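Local coordinates for protein lactate Dehydrogenase (Cryptosporidium parvum, PDB 2FN7) that probably catalyses the reversible NAD-dependent oxidation of (S)-lactate to pyruvate, as a member of the lactate/malate dehydrogenase superfamily, at residues Asp88-Leu93 against Ile120-Asp125; Asn172-His177 against Lys297-Ser302; Asp179-Ala184 against His215-Trp220. All coordinates share one frame; numbering follows the deposited sequence.

In chain order, contact 1 comes first. It closes the loop from 88-93 through helix 94-111 and strand 116-119 to 120-125, all inside the NAD-binding half. Contact 2 then opens at 172-177 and closes only at 297-302, spanning most of the C-terminal half. Contact 3 (179-184 with 215-220) is nested within that span. Strands 169-174 and 182-183 are neighbours in one sheet, so backbone hydrogen bonds join contact 2 to contact 3. Contact 1 meets contact 2 through Asp125 and His177, and contact 3 through Arg90 and Trp220. All three touch the bound lactate, at the junction of the two halves.

Contact 1: Asp88-Leu93 against Ile120-Asp125; sequences DDRSEL and ITNPLD. With NAD (nicotinamide-adenine-dinucleotide), chain C; LAC (lactic acid), chain D.
Arg90, Leu93 and Asn122-Pro123 form a buried loop-to-loop contact at the C-terminal ends of the strands of the Rossmann-type sheet. Here NAD and lactate both bind. Pro123 follows a cis peptide bond and sits at the N-cap of helix 124-135. Its CB lies 3.8 Å from Arg90 O, and its CD also nears Arg90 O and the Leu93 carbonyl carbon. Leu93 CD1 adds an apolar touch on Asn122 CB at 4.1 Å.

Arg90 reaches past Asn122 to the substrate. Its chain is extended from CG to NE, which carries the guanidinium beyond the Asn122 amide. The two planes stand 78° apart. Arg90 grips lactate with two bonds: NE to OHN at 2.8 Å, with the hydroxyl oxygen at the edge and in the guanidinium plane, and NH2 to the carboxylate OXT, also at 2.8 Å and nearly straight at 179°. The pair fixes the rotation of the guanidinium. Asn122 N gives a bond of 3.2 Å to NAD O3D, holding the ribose on the nicotinamide side.

Within 88-93, Glu92 OE1 accepts from Asp88 N (2.7 Å) and Asp89 N (2.9 Å), which braces the turn. Helix 94-111 lies against Thr121 and Pro123, while helix 14-25 packs on Ile120. Ile78, at the end of strand 75-78, makes backbone hydrogen bonds with Ile120 and Thr121.

Contact 2: Asn172-His177 against Lys297-Ser302; sequences NVIGGH and KLLGES. With LAC (lactic acid), chain D; NAD (nicotinamide-adenine-dinucleotide), chain C.
Gly175 and Gly176 meet Leu299 and Ser302 where strand 169-174 runs into the loop that carries His177, the predicted proton acceptor, in the lactate/malate dehydrogenase C-terminal domain. The long helix 293-314 packs against this bend.

The polar part is one bond. Gly176 N donates to Ser302 OG at 3.0 Å, with an angle of 152° at the hydrogen. With OG anti to its own backbone N (chi1 -171°), the hydroxyl points off the helix at the loop amide. The same oxygen makes a weak bond to Gly180 O, tying the helix to the next turn.

The apolar part is close to the backbone. Leu299 CD1 rests 3.7 Å from Gly175 CA. Gly175 CA, with no side chain, lies 3.6 Å from Ser302 OG, and the helix comes close to the backbone here. Leu299 CD2 touches Ile174 CD1 at 4.1 Å, the two side chains crossing at about a right angle.

The ligand contact lies at the far end of the loop. Asp125 OD2 holds the backbone at His177 N, while Asp150 OD2 on ND1 fixes the turn of the ring. His177 NE2 donates to lactate OHN over 2.7 Å, and the hydroxyl oxygen sits at the ring edge near its plane.

Contact 3: Asp179-Ala184 against His215-Trp220; sequences DGMVPA and HTRIAW. Unlike the reference sequence in segment 179-184: Ala184 (reference Val). With LAC (lactic acid), chain D.
Met181, Pro183, Thr216 and Arg217 make the tight part of this contact, between strand 182-183 with its lead-in turn and the end of helix 206-217. The side chains of Met181 and Arg217 run antiparallel alongside each other, CG to CG at 3.7 Å. The Met181 CG lies between its backbone N and carbonyl carbon (chi1 60°), which sets it against Arg217. The exact place of the Met181 methyl is doubtful. Pro183 CG packs on Thr216 CG2 at 4.2 Å. Thr216 turns its OG1 back to Ile212 O in its own helix, which leaves CG2 turned to Pro183. Phe154 and Val173 add to this core.

The other side is looser and wetter. Arg217 is bent at its second and third torsions, which lays its guanidinium across Asp179 O. That carbonyl oxygen faces the guanidinium from 3.4 Å above the centre of its plane, with an angle too poor for a hydrogen bond. Water does the bridging here. One molecule donates to Asp179 OD1 (2.6 Å) and to Arg217 O (2.7 Å). A second donates to OD1 (2.8 Å) and accepts a weak bond from Trp220 NE1 (3.3 Å).

Trp220 leans on lactate, its CB 3.3 Å from the ligand O, and has a cation-pi contact with Arg90. Apolar packing thus sets strand against helix, while water couples the Asp179 carboxylate indirectly to Trp220. The cationic face over Asp179 O is probably electrostatically favourable.

Contact 1: Asp88-Leu93 against Ile120-Asp125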
loop_
_atom_site.group_PDB
_atom_site.type_symbol
_atom_site.label_atom_id
_atom_site.label_comp_id
_atom_site.label_asym_id
_atom_site.label_seq_id
_atom_site.Cartn_x
_atom_site.Cartn_y
_atom_site.Cartn_z
ATOM N N ASP A 88 -13.159 -7.355 -21.738
ATOM C CA ASP A 88 -13.352 -8.821 -21.650
ATOM C C ASP A 88 -12.056 -9.626 -21.661
ATOM O O ASP A 88 -11.999 -10.678 -21.091
ATOM C CB ASP A 88 -14.222 -9.364 -22.831
ATOM C CG ASP A 88 -15.614 -8.705 -22.922
ATOM O OD1 ASP A 88 -16.359 -8.662 -21.899
ATOM O OD2 ASP A 88 -15.977 -8.224 -24.047
ATOM N N ASP A 89 -11.034 -9.120 -22.334
ATOM C CA ASP A 89 -9.786 -9.820 -22.467
ATOM C C ASP A 89 -8.566 -8.901 -22.371
ATOM O O ASP A 89 -8.502 -7.876 -23.071
ATOM C CB ASP A 89 -9.772 -10.477 -23.807
ATOM C CG ASP A 89 -8.623 -11.428 -23.960
ATOM O OD1 ASP A 89 -7.453 -11.011 -24.151
ATOM O OD2 ASP A 89 -8.877 -12.661 -23.873
ATOM N N ARG A 90 -7.585 -9.304 -21.572
ATOM C CA ARG A 90 -6.380 -8.539 -21.423
ATOM C C ARG A 90 -5.768 -8.179 -22.762
ATOM O O ARG A 90 -4.985 -7.277 -22.824
ATOM C CB ARG A 90 -5.339 -9.290 -20.601
ATOM C CG ARG A 90 -5.680 -9.555 -19.106
ATOM C CD ARG A 90 -4.663 -10.608 -18.494
ATOM N NE ARG A 90 -5.048 -11.000 -17.128
ATOM C CZ ARG A 90 -5.944 -11.955 -16.834
ATOM N NH1 ARG A 90 -6.577 -12.641 -17.816
ATOM N NH2 ARG A 90 -6.202 -12.248 -15.553
ATOM N N SER A 91 -6.137 -8.847 -23.836
ATOM C CA SER A 91 -5.599 -8.543 -25.157
ATOM C C SER A 91 -5.967 -7.179 -25.791
ATOM O O SER A 91 -5.261 -6.695 -26.646
ATOM C CB SER A 91 -6.036 -9.603 -26.137
ATOM O OG SER A 91 -4.936 -10.433 -26.264
ATOM N N GLU A 92 -7.106 -6.642 -25.393
ATOM C CA GLU A 92 -7.568 -5.383 -25.877
ATOM C C GLU A 92 -6.509 -4.281 -25.730
ATOM O O GLU A 92 -6.557 -3.347 -26.507
ATOM C CB GLU A 92 -8.845 -4.993 -25.152
ATOM C CG GLU A 92 -9.924 -6.088 -25.277
ATOM C CD GLU A 92 -11.054 -5.929 -24.242
ATOM O OE1 GLU A 92 -11.836 -6.926 -24.023
ATOM O OE2 GLU A 92 -11.157 -4.806 -23.647
ATOM N N LEU A 93 -5.552 -4.407 -24.808
ATOM C CA LEU A 93 -4.534 -3.396 -24.624
ATOM C C LEU A 93 -3.333 -3.676 -25.447
ATOM O O LEU A 93 -2.355 -2.942 -25.341
ATOM C CB LEU A 93 -4.036 -3.369 -23.175
ATOM C CG LEU A 93 -5.154 -3.276 -22.136
ATOM C CD1 LEU A 93 -4.560 -3.572 -20.677
ATOM C CD2 LEU A 93 -5.879 -1.914 -22.286
ATOM N N ILE A 120 5.045 -6.171 -16.140
ATOM C CA ILE A 120 3.727 -6.362 -15.519
ATOM C C ILE A 120 2.627 -5.975 -16.480
ATOM O O ILE A 120 1.471 -6.445 -16.409
ATOM C CB ILE A 120 3.574 -5.526 -14.249
ATOM C CG1 ILE A 120 4.733 -5.900 -13.277
ATOM C CG2 ILE A 120 2.188 -5.634 -13.730
ATOM C CD1 ILE A 120 4.605 -5.369 -11.998
ATOM N N THR A 121 3.007 -5.095 -17.413
ATOM C CA THR A 121 2.124 -4.569 -18.439
ATOM C C THR A 121 1.403 -5.729 -19.226
ATOM O O THR A 121 2.047 -6.657 -19.748
ATOM C CB THR A 121 3.011 -3.659 -19.435
ATOM O OG1 THR A 121 3.563 -2.523 -18.734
ATOM C CG2 THR A 121 2.178 -3.183 -20.648
ATOM N N ASN A 122 0.067 -5.675 -19.279
ATOM C CA ASN A 122 -0.752 -6.647 -20.046
ATOM C C ASN A 122 -0.786 -6.324 -21.544
ATOM O O ASN A 122 -0.527 -5.163 -21.912
ATOM C CB ASN A 122 -2.154 -6.635 -19.496
ATOM C CG ASN A 122 -2.325 -7.670 -18.436
ATOM O OD1 ASN A 122 -3.131 -7.518 -17.504
ATOM N ND2 ASN A 122 -1.543 -8.746 -18.554
ATOM N N PRO A 123 -1.006 -7.327 -22.435
ATOM C CA PRO A 123 -1.217 -8.764 -22.122
ATOM C C PRO A 123 0.191 -9.299 -21.873
ATOM O O PRO A 123 1.079 -9.394 -22.778
ATOM C CB PRO A 123 -1.871 -9.327 -23.417
ATOM C CG PRO A 123 -1.260 -8.509 -24.563
ATOM C CD PRO A 123 -1.220 -7.067 -23.887
ATOM N N LEU A 124 0.384 -9.645 -20.616
ATOM C CA LEU A 124 1.681 -10.048 -20.109
ATOM C C LEU A 124 2.696 -10.865 -20.921
ATOM O O LEU A 124 3.815 -10.367 -21.218
ATOM C CB LEU A 124 1.467 -10.675 -18.706
ATOM C CG LEU A 124 2.702 -10.896 -17.842
ATOM C CD1 LEU A 124 3.423 -12.194 -18.302
ATOM C CD2 LEU A 124 3.622 -9.577 -17.860
ATOM N N ASP A 125 2.371 -12.115 -21.273
ATOM C CA ASP A 125 3.388 -12.971 -21.991
ATOM C C ASP A 125 3.854 -12.351 -23.302
ATOM O O ASP A 125 5.060 -12.297 -23.589
ATOM C CB ASP A 125 2.807 -14.364 -22.173
ATOM C CG ASP A 125 2.384 -14.969 -20.834
ATOM O OD1 ASP A 125 3.229 -15.582 -20.118
ATOM O OD2 ASP A 125 1.211 -14.763 -20.458
HETATM P PA NAD C . -2.723 2.592 -14.266
HETATM O O1A NAD C . -3.169 2.868 -12.965
HETATM O O2A NAD C . -3.526 3.060 -15.356
HETATM O O5B NAD C . -1.294 2.981 -14.528
HETATM C C5B NAD C . -0.551 2.918 -15.767
HETATM C C4B NAD C . 0.448 4.133 -15.616
HETATM O O4B NAD C . 1.145 4.120 -16.815
HETATM C C3B NAD C . -0.216 5.610 -15.585
HETATM O O3B NAD C . 0.132 6.334 -14.423
HETATM C C2B NAD C . 0.315 6.222 -16.819
HETATM O O2B NAD C . 0.551 7.619 -16.894
HETATM C C1B NAD C . 1.558 5.507 -17.022
HETATM N N9A NAD C . 2.081 5.576 -18.341
HETATM C C8A NAD C . 1.569 5.645 -19.581
HETATM N N7A NAD C . 2.090 5.706 -20.685
HETATM C C5A NAD C . 3.330 5.672 -20.194
HETATM C C6A NAD C . 4.575 5.703 -20.872
HETATM N N6A NAD C . 4.655 5.794 -22.203
HETATM N N1A NAD C . 5.718 5.628 -20.098
HETATM C C2A NAD C . 5.595 5.560 -18.727
HETATM N N3A NAD C . 4.500 5.549 -18.026
HETATM C C4A NAD C . 3.390 5.594 -18.801
HETATM O O3 NAD C . -2.548 0.931 -14.491
HETATM P PN NAD C . -2.321 -0.181 -13.347
HETATM O O1N NAD C . -3.533 -0.444 -12.664
HETATM O O2N NAD C . -1.134 0.178 -12.527
HETATM O O5D NAD C . -1.925 -1.417 -14.349
HETATM C C5D NAD C . -0.719 -1.327 -15.047
HETATM C C4D NAD C . -0.655 -2.444 -16.104
HETATM O O4D NAD C . -0.491 -3.735 -15.393
HETATM C C3D NAD C . -1.917 -2.652 -16.993
HETATM O O3D NAD C . -1.423 -3.057 -18.252
HETATM C C2D NAD C . -2.672 -3.802 -16.276
HETATM O O2D NAD C . -3.555 -4.533 -17.190
HETATM C C1D NAD C . -1.547 -4.641 -15.826
HETATM N N1N NAD C . -1.808 -5.581 -14.762
HETATM C C2N NAD C . -0.999 -6.739 -14.952
HETATM C C3N NAD C . -1.104 -7.812 -14.073
HETATM C C7N NAD C . -0.259 -9.119 -14.156
HETATM O O7N NAD C . -0.492 -9.998 -13.329
HETATM N N7N NAD C . 0.821 -9.101 -14.994
HETATM C C4N NAD C . -2.008 -7.803 -12.959
HETATM C C5N NAD C . -2.819 -6.552 -12.805
HETATM C C6N NAD C . -2.773 -5.428 -13.654
HETATM C C LAC D . -5.051 -9.750 -13.351
HETATM C CA LAC D . -4.782 -8.662 -14.279
HETATM C CB LAC D . -6.025 -7.980 -15.067
HETATM O O LAC D . -5.775 -9.106 -12.431
HETATM O OHN LAC D . -3.895 -9.211 -15.259
HETATM O OXT LAC D . -4.859 -10.912 -13.508
#

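Contact 2: Asn172-His177 against Lys297-Ser302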
loop_
_atom_site.group_PDB
_atom_site.type_symbol
_atom_site.label_atom_id
_atom_site.label_comp_id
_atom_site.label_asym_id
_atom_site.label_seq_id
_atom_site.Cartn_x
_atom_site.Cartn_y
_atom_site.Cartn_z
ATOM N N ASN A 172 0.757 -24.459 -8.347
ATOM C CA ASN A 172 1.254 -23.656 -9.439
ATOM C C ASN A 172 0.237 -23.437 -10.543
ATOM O O ASN A 172 -0.635 -24.312 -10.786
ATOM C CB ASN A 172 2.431 -24.327 -10.092
ATOM C CG ASN A 172 3.647 -24.265 -9.261
ATOM O OD1 ASN A 172 4.221 -25.324 -8.847
ATOM N ND2 ASN A 172 4.108 -23.021 -8.995
ATOM N N VAL A 173 0.348 -22.284 -11.207
ATOM C CA VAL A 173 -0.484 -21.953 -12.365
ATOM C C VAL A 173 0.569 -21.755 -13.405
ATOM O O VAL A 173 1.539 -21.076 -13.139
ATOM C CB VAL A 173 -1.326 -20.672 -12.190
ATOM C CG1 VAL A 173 -2.021 -20.324 -13.529
ATOM C CG2 VAL A 173 -2.468 -20.928 -11.221
ATOM N N ILE A 174 0.429 -22.372 -14.577
ATOM C CA ILE A 174 1.436 -22.243 -15.608
ATOM C C ILE A 174 0.808 -21.822 -16.942
ATOM O O ILE A 174 -0.385 -21.740 -17.030
ATOM C CB ILE A 174 2.113 -23.558 -15.750
ATOM C CG1 ILE A 174 1.055 -24.618 -16.098
ATOM C CG2 ILE A 174 2.882 -23.894 -14.465
ATOM C CD1 ILE A 174 1.734 -25.897 -16.411
ATOM N N GLY A 175 1.584 -21.584 -17.992
ATOM C CA GLY A 175 0.953 -21.145 -19.257
ATOM C C GLY A 175 0.853 -19.602 -19.323
ATOM O O GLY A 175 1.382 -18.929 -18.444
ATOM N N GLY A 176 0.212 -19.014 -20.333
ATOM C CA GLY A 176 0.134 -17.556 -20.420
ATOM C C GLY A 176 -0.916 -17.029 -19.454
ATOM O O GLY A 176 -1.844 -17.737 -19.094
ATOM N N HIS A 177 -0.763 -15.779 -19.035
ATOM C CA HIS A 177 -1.644 -15.059 -18.102
ATOM C C HIS A 177 -2.873 -14.567 -18.870
ATOM O O HIS A 177 -2.880 -13.468 -19.391
ATOM C CB HIS A 177 -0.814 -13.886 -17.508
ATOM C CG HIS A 177 -1.514 -13.073 -16.446
ATOM N ND1 HIS A 177 -2.029 -13.629 -15.294
ATOM C CD2 HIS A 177 -1.821 -11.744 -16.394
ATOM C CE1 HIS A 177 -2.645 -12.690 -14.585
ATOM N NE2 HIS A 177 -2.536 -11.536 -15.231
ATOM N N LYS A 297 -2.369 -31.086 -22.369
ATOM C CA LYS A 297 -3.206 -30.629 -23.443
ATOM C C LYS A 297 -3.693 -29.193 -23.165
ATOM O O LYS A 297 -3.656 -28.374 -24.065
ATOM C CB LYS A 297 -4.426 -31.570 -23.627
ATOM C CG LYS A 297 -5.385 -31.149 -24.756
ATOM C CD LYS A 297 -6.864 -31.228 -24.305
ATOM C CE LYS A 297 -7.863 -30.937 -25.448
ATOM N NZ LYS A 297 -9.086 -30.127 -24.977
ATOM N N LEU A 298 -4.238 -28.924 -21.974
ATOM C CA LEU A 298 -4.670 -27.557 -21.642
ATOM C C LEU A 298 -3.465 -26.571 -21.800
ATOM O O LEU A 298 -3.670 -25.456 -22.256
ATOM C CB LEU A 298 -5.194 -27.467 -20.241
ATOM C CG LEU A 298 -6.464 -28.215 -19.947
ATOM C CD1 LEU A 298 -6.451 -28.357 -18.491
ATOM C CD2 LEU A 298 -7.731 -27.559 -20.438
ATOM N N LEU A 299 -2.237 -27.010 -21.470
ATOM C CA LEU A 299 -1.034 -26.188 -21.619
ATOM C C LEU A 299 -0.867 -25.894 -23.102
ATOM O O LEU A 299 -0.589 -24.726 -23.514
ATOM C CB LEU A 299 0.223 -26.891 -21.069
ATOM C CG LEU A 299 1.568 -26.129 -21.089
ATOM C CD1 LEU A 299 1.387 -24.652 -20.495
ATOM C CD2 LEU A 299 2.620 -26.898 -20.301
ATOM N N GLY A 300 -1.005 -26.971 -23.889
ATOM C CA GLY A 300 -0.926 -26.851 -25.333
ATOM C C GLY A 300 -1.897 -25.784 -25.859
ATOM O O GLY A 300 -1.535 -24.978 -26.719
ATOM N N GLU A 301 -3.100 -25.720 -25.318
ATOM C CA GLU A 301 -4.031 -24.764 -25.814
ATOM C C GLU A 301 -3.642 -23.365 -25.381
ATOM O O GLU A 301 -3.975 -22.422 -26.059
ATOM C CB GLU A 301 -5.456 -25.106 -25.349
ATOM C CG GLU A 301 -5.885 -26.479 -25.833
ATOM C CD GLU A 301 -7.291 -26.880 -25.351
ATOM O OE1 GLU A 301 -7.763 -26.425 -24.270
ATOM O OE2 GLU A 301 -7.944 -27.691 -26.050
ATOM N N SER A 302 -2.924 -23.250 -24.261
ATOM C CA SER A 302 -2.504 -21.959 -23.702
ATOM C C SER A 302 -1.460 -21.420 -24.598
ATOM O O SER A 302 -1.466 -20.243 -24.970
ATOM C CB SER A 302 -1.883 -22.142 -22.292
ATOM O OG SER A 302 -1.652 -20.904 -21.663
HETATM C C LAC D . -5.051 -9.750 -13.351
HETATM C CA LAC D . -4.782 -8.662 -14.279
HETATM C CB LAC D . -6.025 -7.980 -15.067
HETATM O O LAC D . -5.775 -9.106 -12.431
HETATM O OHN LAC D . -3.895 -9.211 -15.259
HETATM O OXT LAC D . -4.859 -10.912 -13.508
HETATM P PA NAD C . -2.723 2.592 -14.266
HETATM O O1A NAD C . -3.169 2.868 -12.965
HETATM O O2A NAD C . -3.526 3.060 -15.356
HETATM O O5B NAD C . -1.294 2.981 -14.528
HETATM C C5B NAD C . -0.551 2.918 -15.767
HETATM C C4B NAD C . 0.448 4.133 -15.616
HETATM O O4B NAD C . 1.145 4.120 -16.815
HETATM C C3B NAD C . -0.216 5.610 -15.585
HETATM O O3B NAD C . 0.132 6.334 -14.423
HETATM C C2B NAD C . 0.315 6.222 -16.819
HETATM O O2B NAD C . 0.551 7.619 -16.894
HETATM C C1B NAD C . 1.558 5.507 -17.022
HETATM N N9A NAD C . 2.081 5.576 -18.341
HETATM C C8A NAD C . 1.569 5.645 -19.581
HETATM N N7A NAD C . 2.090 5.706 -20.685
HETATM C C5A NAD C . 3.330 5.672 -20.194
HETATM C C6A NAD C . 4.575 5.703 -20.872
HETATM N N6A NAD C . 4.655 5.794 -22.203
HETATM N N1A NAD C . 5.718 5.628 -20.098
HETATM C C2A NAD C . 5.595 5.560 -18.727
HETATM N N3A NAD C . 4.500 5.549 -18.026
HETATM C C4A NAD C . 3.390 5.594 -18.801
HETATM O O3 NAD C . -2.548 0.931 -14.491
HETATM P PN NAD C . -2.321 -0.181 -13.347
HETATM O O1N NAD C . -3.533 -0.444 -12.664
HETATM O O2N NAD C . -1.134 0.178 -12.527
HETATM O O5D NAD C . -1.925 -1.417 -14.349
HETATM C C5D NAD C . -0.719 -1.327 -15.047
HETATM C C4D NAD C . -0.655 -2.444 -16.104
HETATM O O4D NAD C . -0.491 -3.735 -15.393
HETATM C C3D NAD C . -1.917 -2.652 -16.993
HETATM O O3D NAD C . -1.423 -3.057 -18.252
HETATM C C2D NAD C . -2.672 -3.802 -16.276
HETATM O O2D NAD C . -3.555 -4.533 -17.190
HETATM C C1D NAD C . -1.547 -4.641 -15.826
HETATM N N1N NAD C . -1.808 -5.581 -14.762
HETATM C C2N NAD C . -0.999 -6.739 -14.952
HETATM C C3N NAD C . -1.104 -7.812 -14.073
HETATM C C7N NAD C . -0.259 -9.119 -14.156
HETATM O O7N NAD C . -0.492 -9.998 -13.329
HETATM N N7N NAD C . 0.821 -9.101 -14.994
HETATM C C4N NAD C . -2.008 -7.803 -12.959
HETATM C C5N NAD C . -2.819 -6.552 -12.805
HETATM C C6N NAD C . -2.773 -5.428 -13.654
#

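Contact 3: Asp179-Ala184 against His215-Trp220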
loop_
_atom_site.group_PDB
_atom_site.type_symbol
_atom_site.label_atom_id
_atom_site.label_comp_id
_atom_site.label_asym_id
_atom_site.label_seq_id
_atom_site.Cartn_x
_atom_site.Cartn_y
_atom_site.Cartn_z
ATOM N N ASP A 179 -7.251 -16.291 -20.156
ATOM C CA ASP A 179 -8.231 -17.344 -19.916
ATOM C C ASP A 179 -7.689 -18.807 -19.987
ATOM O O ASP A 179 -8.129 -19.643 -19.228
ATOM C CB ASP A 179 -9.435 -17.156 -20.845
ATOM C CG ASP A 179 -10.254 -15.896 -20.506
ATOM O OD1 ASP A 179 -9.968 -15.184 -19.483
ATOM O OD2 ASP A 179 -11.211 -15.612 -21.267
ATOM N N GLY A 180 -6.679 -19.058 -20.828
ATOM C CA GLY A 180 -6.104 -20.378 -20.970
ATOM C C GLY A 180 -5.017 -20.733 -19.974
ATOM O O GLY A 180 -4.230 -21.696 -20.189
ATOM N N MET A 181 -4.901 -19.979 -18.894
ATOM C CA MET A 181 -3.855 -20.337 -17.908
ATOM C C MET A 181 -4.182 -21.726 -17.258
ATOM O O MET A 181 -5.361 -22.061 -17.008
ATOM C CB MET A 181 -3.792 -19.312 -16.779
ATOM C CG MET A 181 -5.073 -19.154 -15.986
ATOM S SD MET A 181 -4.844 -17.798 -14.851
ATOM C CE MET A 181 -5.985 -18.010 -13.663
ATOM N N VAL A 182 -3.131 -22.471 -16.927
ATOM C CA VAL A 182 -3.357 -23.792 -16.336
ATOM C C VAL A 182 -3.040 -23.964 -14.860
ATOM O O VAL A 182 -1.884 -24.100 -14.465
ATOM C CB VAL A 182 -2.605 -24.821 -17.118
ATOM C CG1 VAL A 182 -3.145 -26.202 -16.803
ATOM C CG2 VAL A 182 -2.751 -24.489 -18.636
ATOM N N PRO A 183 -4.072 -23.870 -14.019
ATOM C CA PRO A 183 -3.821 -24.061 -12.595
ATOM C C PRO A 183 -3.601 -25.653 -12.559
ATOM O O PRO A 183 -4.556 -26.351 -12.823
ATOM C CB PRO A 183 -5.180 -23.717 -11.941
ATOM C CG PRO A 183 -5.988 -22.998 -13.034
ATOM C CD PRO A 183 -5.499 -23.650 -14.309
ATOM N N ALA A 184 -2.394 -26.153 -12.325
ATOM C CA ALA A 184 -2.099 -27.634 -12.307
ATOM C C ALA A 184 -2.610 -28.368 -11.030
ATOM O O ALA A 184 -1.852 -28.543 -10.066
ATOM C CB ALA A 184 -0.569 -27.863 -12.424
ATOM N N HIS A 215 -12.494 -20.183 -10.821
ATOM C CA HIS A 215 -12.340 -18.995 -10.016
ATOM C C HIS A 215 -10.947 -18.412 -10.270
ATOM O O HIS A 215 -10.815 -17.217 -10.497
ATOM C CB HIS A 215 -12.436 -19.306 -8.535
ATOM C CG HIS A 215 -12.768 -18.125 -7.683
ATOM N ND1 HIS A 215 -12.798 -16.825 -8.174
ATOM C CD2 HIS A 215 -13.037 -18.038 -6.359
ATOM C CE1 HIS A 215 -13.065 -15.992 -7.176
ATOM N NE2 HIS A 215 -13.217 -16.706 -6.067
ATOM N N THR A 216 -9.939 -19.278 -10.283
ATOM C CA THR A 216 -8.600 -18.833 -10.492
ATOM C C THR A 216 -8.516 -18.165 -11.855
ATOM O O THR A 216 -8.000 -17.056 -11.965
ATOM C CB THR A 216 -7.618 -19.993 -10.401
ATOM O OG1 THR A 216 -7.729 -20.566 -9.112
ATOM C CG2 THR A 216 -6.209 -19.570 -10.579
ATOM N N ARG A 217 -9.035 -18.831 -12.873
ATOM C CA ARG A 217 -8.972 -18.351 -14.215
ATOM C C ARG A 217 -9.581 -17.008 -14.528
ATOM O O ARG A 217 -9.094 -16.273 -15.396
ATOM C CB ARG A 217 -9.537 -19.417 -15.153
ATOM C CG ARG A 217 -8.519 -20.483 -15.495
ATOM C CD ARG A 217 -9.174 -21.829 -15.617
ATOM N NE ARG A 217 -10.139 -21.825 -16.701
ATOM C CZ ARG A 217 -9.880 -22.319 -17.904
ATOM N NH1 ARG A 217 -8.684 -22.853 -18.141
ATOM N NH2 ARG A 217 -10.814 -22.281 -18.855
ATOM N N ILE A 218 -10.669 -16.704 -13.857
ATOM C CA ILE A 218 -11.250 -15.463 -14.149
ATOM C C ILE A 218 -11.353 -14.572 -12.906
ATOM O O ILE A 218 -12.294 -13.741 -12.773
ATOM C CB ILE A 218 -12.603 -15.710 -14.767
ATOM C CG1 ILE A 218 -13.425 -16.547 -13.809
ATOM C CG2 ILE A 218 -12.418 -16.335 -16.144
ATOM C CD1 ILE A 218 -14.428 -15.732 -13.116
ATOM N N ALA A 219 -10.391 -14.762 -11.992
ATOM C CA ALA A 219 -10.395 -14.001 -10.749
ATOM C C ALA A 219 -10.237 -12.501 -11.078
ATOM O O ALA A 219 -10.799 -11.665 -10.368
ATOM C CB ALA A 219 -9.213 -14.464 -9.837
ATOM N N TRP A 220 -9.512 -12.196 -12.163
ATOM C CA TRP A 220 -9.284 -10.787 -12.510
ATOM C C TRP A 220 -10.584 -10.018 -12.689
ATOM O O TRP A 220 -10.708 -8.884 -12.198
ATOM C CB TRP A 220 -8.417 -10.650 -13.751
ATOM C CG TRP A 220 -9.166 -10.806 -15.043
ATOM C CD1 TRP A 220 -9.312 -11.979 -15.768
ATOM C CD2 TRP A 220 -9.649 -9.748 -15.913
ATOM N NE1 TRP A 220 -9.807 -11.707 -17.009
ATOM C CE2 TRP A 220 -10.027 -10.357 -17.137
ATOM C CE3 TRP A 220 -9.786 -8.347 -15.778
ATOM C CZ2 TRP A 220 -10.538 -9.614 -18.238
ATOM C CZ3 TRP A 220 -10.300 -7.585 -16.891
ATOM C CH2 TRP A 220 -10.666 -8.236 -18.100
HETATM C C LAC D . -5.051 -9.750 -13.351
HETATM C CA LAC D . -4.782 -8.662 -14.279
HETATM C CB LAC D . -6.025 -7.980 -15.067
HETATM O O LAC D . -5.775 -9.106 -12.431
HETATM O OHN LAC D . -3.895 -9.211 -15.259
HETATM O OXT LAC D . -4.859 -10.912 -13.508
HETATM O O HOH W 1 -8.232 -14.800 -17.533
HETATM O O HOH W 2 -9.973 -12.537 -20.230
#